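Local coordinates for protein halogenase (Chondromyces crocatus, PDB 3E1T) that probably chlorinates the chondrochloren scaffold or a precursor of it, using a bound flavin-adenine dinucleotide as cofactor, at residues 106-110 against 111-115; 37-40 against 41-45. One frame throughout, in Å; residues are numbered along the deposited sequence.

Contact 1 (106-110 against 111-115). With FAD (flavin-adenine dinucleotide), chain C.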
# COMPACT_ATOMS: atom_id res chain seq x y z
N TYR A 106 -13.47 -5.32 -1.86
CA TYR A 106 -14.33 -4.16 -1.80
C TYR A 106 -13.62 -2.88 -2.21
O TYR A 106 -12.38 -2.82 -2.18
CB TYR A 106 -14.90 -3.99 -0.39
CG TYR A 106 -15.79 -5.12 0.10
CD1 TYR A 106 -17.06 -5.34 -0.45
CD2 TYR A 106 -15.38 -5.95 1.15
CE1 TYR A 106 -17.89 -6.38 0.02
CE2 TYR A 106 -16.19 -6.98 1.63
CZ TYR A 106 -17.44 -7.19 1.06
OH TYR A 106 -18.24 -8.20 1.54
N GLN A 107 -14.40 -1.89 -2.61
CA GLN A 107 -13.94 -0.52 -2.80
C GLN A 107 -14.45 0.26 -1.60
O GLN A 107 -15.67 0.42 -1.44
CB GLN A 107 -14.50 0.09 -4.08
CG GLN A 107 -14.39 -0.76 -5.34
CD GLN A 107 -13.00 -0.76 -5.95
OE1 GLN A 107 -12.00 -0.56 -5.25
NE2 GLN A 107 -12.93 -1.01 -7.26
N VAL A 108 -13.55 0.74 -0.76
CA VAL A 108 -13.96 1.26 0.54
C VAL A 108 -13.69 2.74 0.72
O VAL A 108 -12.66 3.26 0.29
CB VAL A 108 -13.33 0.47 1.71
CG1 VAL A 108 -13.55 -1.02 1.54
CG2 VAL A 108 -11.82 0.79 1.87
N GLU A 109 -14.64 3.41 1.37
CA GLU A 109 -14.40 4.72 1.93
C GLU A 109 -13.51 4.47 3.14
O GLU A 109 -13.90 3.78 4.08
CB GLU A 109 -15.70 5.39 2.33
CG GLU A 109 -16.41 6.07 1.18
CD GLU A 109 -17.85 6.41 1.49
OE1 GLU A 109 -18.72 5.52 1.28
OE2 GLU A 109 -18.11 7.56 1.92
N ARG A 110 -12.29 4.99 3.08
CA ARG A 110 -11.30 4.69 4.11
C ARG A 110 -11.71 5.21 5.49
O ARG A 110 -11.47 4.55 6.50
CB ARG A 110 -9.95 5.24 3.72
CG ARG A 110 -8.82 4.48 4.29
CD ARG A 110 -8.74 3.08 3.71
NE ARG A 110 -7.38 2.56 3.79
CZ ARG A 110 -6.37 3.10 4.48
NH1 ARG A 110 -6.53 4.19 5.21
NH2 ARG A 110 -5.19 2.51 4.45
N ALA A 111 -12.33 6.39 5.51
CA ALA A 111 -12.90 6.96 6.73
C ALA A 111 -13.74 5.91 7.47
O ALA A 111 -13.47 5.63 8.65
CB ALA A 111 -13.74 8.20 6.41
N ARG A 112 -14.70 5.32 6.76
CA ARG A 112 -15.62 4.32 7.32
C ARG A 112 -14.93 2.99 7.58
O ARG A 112 -15.26 2.29 8.53
CB ARG A 112 -16.77 4.01 6.36
CG ARG A 112 -17.49 5.19 5.74
CD ARG A 112 -18.56 4.66 4.78
NE ARG A 112 -19.38 3.63 5.42
CZ ARG A 112 -19.97 2.62 4.78
NH1 ARG A 112 -19.86 2.47 3.46
NH2 ARG A 112 -20.70 1.75 5.47
N PHE A 113 -14.01 2.63 6.69
CA PHE A 113 -13.33 1.35 6.78
C PHE A 113 -12.35 1.32 7.96
O PHE A 113 -12.35 0.36 8.73
CB PHE A 113 -12.62 1.04 5.47
CG PHE A 113 -11.91 -0.28 5.46
CD1 PHE A 113 -12.62 -1.46 5.40
CD2 PHE A 113 -10.51 -0.34 5.51
CE1 PHE A 113 -11.97 -2.69 5.40
CE2 PHE A 113 -9.85 -1.55 5.50
CZ PHE A 113 -10.59 -2.74 5.45
N ASP A 114 -11.52 2.35 8.09
CA ASP A 114 -10.58 2.45 9.20
C ASP A 114 -11.34 2.52 10.53
O ASP A 114 -11.01 1.81 11.47
CB ASP A 114 -9.66 3.67 9.06
CG ASP A 114 -8.70 3.56 7.88
OD1 ASP A 114 -8.75 2.56 7.15
OD2 ASP A 114 -7.89 4.49 7.68
N ASP A 115 -12.37 3.38 10.58
CA ASP A 115 -13.23 3.52 11.77
C ASP A 115 -13.82 2.17 12.16
O ASP A 115 -13.71 1.74 13.31
CB ASP A 115 -14.34 4.55 11.52
CG ASP A 115 -15.12 4.89 12.79
OD1 ASP A 115 -14.49 5.13 13.85
OD2 ASP A 115 -16.37 4.93 12.73
PA FAD C . -2.18 4.97 7.43
O1A FAD C . -3.43 4.50 6.73
O2A FAD C . -1.55 6.19 6.84
O5B FAD C . -2.58 5.30 8.96
C5B FAD C . -1.61 5.71 9.91
C4B FAD C . -2.31 6.39 11.09
O4B FAD C . -1.37 6.93 12.00
C3B FAD C . -3.17 7.56 10.62
O3B FAD C . -4.48 7.36 11.10
C2B FAD C . -2.56 8.79 11.27
O2B FAD C . -3.57 9.65 11.72
C1B FAD C . -1.79 8.20 12.43
N9A FAD C . -0.60 8.96 12.85
C8A FAD C . 0.31 9.64 12.09
N7A FAD C . 1.25 10.16 12.92
C5A FAD C . 0.96 9.81 14.19
C6A FAD C . 1.56 10.07 15.43
N6A FAD C . 2.60 10.92 15.54
N1A FAD C . 1.00 9.55 16.57
C2A FAD C . -0.16 8.81 16.52
N3A FAD C . -0.75 8.57 15.30
C4A FAD C . -0.20 9.05 14.16
N1 FAD C . -3.68 1.17 -1.00
C2 FAD C . -4.65 0.25 -1.32
O2 FAD C . -4.71 -0.78 -0.66
N3 FAD C . -5.50 0.50 -2.39
C4 FAD C . -5.40 1.68 -3.12
O4 FAD C . -6.17 1.91 -4.05
C4X FAD C . -4.41 2.60 -2.80
N5 FAD C . -4.27 3.78 -3.51
C5X FAD C . -3.29 4.68 -3.16
C6 FAD C . -3.14 5.88 -3.87
C7 FAD C . -2.13 6.79 -3.51
C7M FAD C . -1.84 7.95 -4.42
C8 FAD C . -1.27 6.51 -2.44
C8M FAD C . -0.06 7.35 -2.15
C9 FAD C . -1.44 5.32 -1.73
C9A FAD C . -2.44 4.41 -2.08
N10 FAD C . -2.58 3.24 -1.36
C10 FAD C . -3.55 2.33 -1.72
C1' FAD C . -1.73 2.99 -0.12
C2' FAD C . -2.47 3.21 1.21
O2' FAD C . -2.80 4.58 1.30
C3' FAD C . -1.59 2.82 2.40
O3' FAD C . -0.77 1.72 2.08
C4' FAD C . -2.35 2.42 3.66
O4' FAD C . -3.13 3.50 4.10
C5' FAD C . -1.35 2.04 4.76
O5' FAD C . -2.00 1.99 5.99
P FAD C . -1.21 2.27 7.37
O1P FAD C . -1.99 1.65 8.51
O2P FAD C . 0.17 1.70 7.31
O3P FAD C . -1.06 3.85 7.44

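Contact 2 (37-40 against 41-45). With FAD (flavin-adenine dinucleotide), chain C.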
# COMPACT_ATOMS: atom_id res chain seq x y z
N GLU A 37 -3.77 7.13 18.46
CA GLU A 37 -4.09 7.67 17.14
C GLU A 37 -4.26 9.19 17.20
O GLU A 37 -5.02 9.72 18.02
CB GLU A 37 -5.34 6.98 16.57
CG GLU A 37 -6.04 7.73 15.44
CD GLU A 37 -5.21 7.81 14.17
OE1 GLU A 37 -4.63 6.79 13.73
OE2 GLU A 37 -5.14 8.91 13.62
N ARG A 38 -3.54 9.89 16.33
CA ARG A 38 -3.44 11.35 16.33
C ARG A 38 -4.79 12.03 16.05
O ARG A 38 -5.11 13.07 16.64
CB ARG A 38 -2.35 11.78 15.33
CG ARG A 38 -2.21 13.26 15.06
CD ARG A 38 -1.21 13.51 13.92
NE ARG A 38 -1.51 12.67 12.76
CZ ARG A 38 -2.20 13.06 11.69
NH1 ARG A 38 -2.67 14.31 11.59
NH2 ARG A 38 -2.43 12.20 10.71
N GLU A 39 -5.57 11.43 15.15
CA GLU A 39 -6.83 12.00 14.68
C GLU A 39 -8.00 11.46 15.49
O GLU A 39 -7.87 10.48 16.22
CB GLU A 39 -7.04 11.65 13.19
CG GLU A 39 -6.10 12.37 12.20
CD GLU A 39 -6.83 13.32 11.23
OE1 GLU A 39 -6.60 13.21 10.00
OE2 GLU A 39 -7.62 14.18 11.69
N ALA A 40 -9.15 12.13 15.35
CA ALA A 40 -10.42 11.60 15.83
C ALA A 40 -11.12 10.94 14.65
O ALA A 40 -11.29 11.55 13.60
CB ALA A 40 -11.29 12.74 16.42
N PHE A 41 -11.49 9.67 14.83
CA PHE A 41 -12.17 8.93 13.78
C PHE A 41 -13.65 9.29 13.73
O PHE A 41 -14.22 9.70 14.75
CB PHE A 41 -11.96 7.42 13.98
CG PHE A 41 -10.65 6.92 13.43
CD1 PHE A 41 -9.56 7.77 13.28
CD2 PHE A 41 -10.50 5.58 13.10
CE1 PHE A 41 -8.34 7.29 12.78
CE2 PHE A 41 -9.29 5.10 12.60
CZ PHE A 41 -8.21 5.96 12.44
N PRO A 42 -14.28 9.17 12.54
CA PRO A 42 -13.68 8.76 11.27
C PRO A 42 -12.93 9.91 10.58
O PRO A 42 -13.28 11.08 10.77
CB PRO A 42 -14.89 8.34 10.44
CG PRO A 42 -16.00 9.18 10.94
CD PRO A 42 -15.73 9.43 12.41
N ARG A 43 -11.89 9.56 9.81
CA ARG A 43 -11.09 10.56 9.09
C ARG A 43 -10.70 10.09 7.68
O ARG A 43 -10.50 8.90 7.45
CB ARG A 43 -9.83 10.93 9.90
CG ARG A 43 -8.88 9.76 10.21
CD ARG A 43 -7.70 9.64 9.22
NE ARG A 43 -6.90 8.42 9.45
CZ ARG A 43 -7.21 7.23 8.94
NH1 ARG A 43 -8.29 7.08 8.17
NH2 ARG A 43 -6.43 6.18 9.21
N HIS A 44 -10.61 11.03 6.74
CA HIS A 44 -10.26 10.72 5.36
C HIS A 44 -8.82 10.24 5.23
O HIS A 44 -7.91 10.82 5.81
CB HIS A 44 -10.45 11.92 4.43
CG HIS A 44 -9.97 11.67 3.03
ND1 HIS A 44 -8.70 12.00 2.61
CD2 HIS A 44 -10.58 11.11 1.97
CE1 HIS A 44 -8.55 11.66 1.34
NE2 HIS A 44 -9.69 11.12 0.93
N GLN A 45 -8.64 9.20 4.43
CA GLN A 45 -7.33 8.75 4.00
C GLN A 45 -7.48 8.13 2.59
O GLN A 45 -8.51 7.54 2.27
CB GLN A 45 -6.74 7.77 5.04
CG GLN A 45 -5.42 7.06 4.72
CD GLN A 45 -4.25 7.95 4.32
OE1 GLN A 45 -4.40 8.99 3.69
NE2 GLN A 45 -3.05 7.51 4.66
PA FAD C . -2.18 4.97 7.43
O1A FAD C . -3.43 4.50 6.73
O2A FAD C . -1.55 6.19 6.84
O5B FAD C . -2.58 5.30 8.96
C5B FAD C . -1.61 5.71 9.91
C4B FAD C . -2.31 6.39 11.09
O4B FAD C . -1.37 6.93 12.00
C3B FAD C . -3.17 7.56 10.62
O3B FAD C . -4.48 7.36 11.10
C2B FAD C . -2.56 8.79 11.27
O2B FAD C . -3.57 9.65 11.72
C1B FAD C . -1.79 8.20 12.43
N9A FAD C . -0.60 8.96 12.85
C8A FAD C . 0.31 9.64 12.09
N7A FAD C . 1.25 10.16 12.92
C5A FAD C . 0.96 9.81 14.19
C6A FAD C . 1.56 10.07 15.43
N6A FAD C . 2.60 10.92 15.54
N1A FAD C . 1.00 9.55 16.57
C2A FAD C . -0.16 8.81 16.52
N3A FAD C . -0.75 8.57 15.30
C4A FAD C . -0.20 9.05 14.16
N1 FAD C . -3.68 1.17 -1.00
C2 FAD C . -4.65 0.25 -1.32
O2 FAD C . -4.71 -0.78 -0.66
N3 FAD C . -5.50 0.50 -2.39
C4 FAD C . -5.40 1.68 -3.12
O4 FAD C . -6.17 1.91 -4.05
C4X FAD C . -4.41 2.60 -2.80
N5 FAD C . -4.27 3.78 -3.51
C5X FAD C . -3.29 4.68 -3.16
C6 FAD C . -3.14 5.88 -3.87
C7 FAD C . -2.13 6.79 -3.51
C7M FAD C . -1.84 7.95 -4.42
C8 FAD C . -1.27 6.51 -2.44
C8M FAD C . -0.06 7.35 -2.15
C9 FAD C . -1.44 5.32 -1.73
C9A FAD C . -2.44 4.41 -2.08
N10 FAD C . -2.58 3.24 -1.36
C10 FAD C . -3.55 2.33 -1.72
C1' FAD C . -1.73 2.99 -0.12
C2' FAD C . -2.47 3.21 1.21
O2' FAD C . -2.80 4.58 1.30
C3' FAD C . -1.59 2.82 2.40
O3' FAD C . -0.77 1.72 2.08
C4' FAD C . -2.35 2.42 3.66
O4' FAD C . -3.13 3.50 4.10
C5' FAD C . -1.35 2.04 4.76
O5' FAD C . -2.00 1.99 5.99
P FAD C . -1.21 2.27 7.37
O1P FAD C . -1.99 1.65 8.51
O2P FAD C . 0.17 1.70 7.31
O3P FAD C . -1.06 3.85 7.44

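Contact 1 (106-110 against 111-115)
Phe113 N bonds to Glu109 O at 2.9 Å, the donor lying in the carbonyl plane, and Asp114 N to Arg110 O at 2.7 Å, nearly straight at 168°. These bonds begin the i to i+4 ladder of helix 110-123, with Glu109 at the N-cap. This first helical turn of a flavin-dependent halogenase supplies Arg110 to the FAD pocket. On one flank the CG2 methyl of Val108 packs against CB of Phe113 at 3.7 Å, and Met68 of helix 65-69 also touches Phe113. On another, OE1 of Glu109 forms a long salt bridge, 3.9 Å, with NH1 of Arg112, whose NH2 bonds to Ala71 O. Arg110, bent about CB-CG (chi2 67°), folds back over Asp114: OD1 lies over one guanidinium face, while OD2 takes NH1 at 2.8 Å, the two planes 57° apart. OD2 is shared with Arg43, so an asparagine here would probably leave two guanidinium groups without their common negative charge and Arg110 freer to swing from the cofactor. The outer edge of the Arg110 guanidinium faces FAD, where Arg110 NH1 makes a weak in-plane bond of 3.5 Å to FAD O1A.

Contact 2 (37-40 against 41-45)
Glu37 and Phe41 touch beside the adenosine ribose of FAD, CE1 of the ring resting against CD of Glu37 at 3.5 Å, ring and carboxylate planes 45° apart. With CG turned away from the backbone N (chi1 161°) and a bend at chi2 (67°), Glu37 brings its carboxylate to both hydroxyls, O3B of FAD giving its proton to Glu37 OE1 at 2.7 Å and O2B to OE2 at 2.6 Å. Arg43, not itself in contact with Glu37, approaches with its guanidinium edge, the hydroxyl oxygen lying in plane: NE reaches O3B of FAD at 3.1 Å and NH2 the same atom at 3.0 Å, so O3B is gripped by three bonds. Farther along the dinucleotide, NE2 of Gln45 makes a weak bond to the phosphate oxygen O2A. An acidic residue just past the second strand of the parallel sheet, here strand 33-36, holding the ribose diol is a hallmark of Rossmann-type FAD-binding domains. A second shell fixes these groups: Glu39 N donates to OE2 of Glu37 at 3.0 Å, on its anti side, Gly15 N bonds to OE1, and Arg43 NH1 is held by a salt bridge to Asp114 of helix 110-123. CZ of Phe41 lies 3.6 Å above one face of the Arg43 guanidinium, offset toward its rim. The Phe41-Pro42 peptide is cis, and Phe41 also packs on Leu118 and Arg119.

Contacts 1 and 2 lie in series along the chain, with centres 12 Å apart, and both touch the same FAD. The 37-45 loop serves mainly the adenosine ribose, whereas the 106-115 segment reaches the adenosine-side phosphate and, by a contact too short to be trusted, O4' of the ribityl chain. Their direct joint is a salt bridge of 2.7 Å between Asp114 OD2 and Arg43 NH1, which ties an arginine of the ribose site to the acid that also holds Arg110. Packing adds to it: CB of Arg110 lies 3.1 Å from Gln45 O, and CB of Ala111 3.5 Å from Arg43 O. Gln45 of contact 2 and Arg110 of contact 1 each bring a weak bond to the phosphate bearing O1A and O2A.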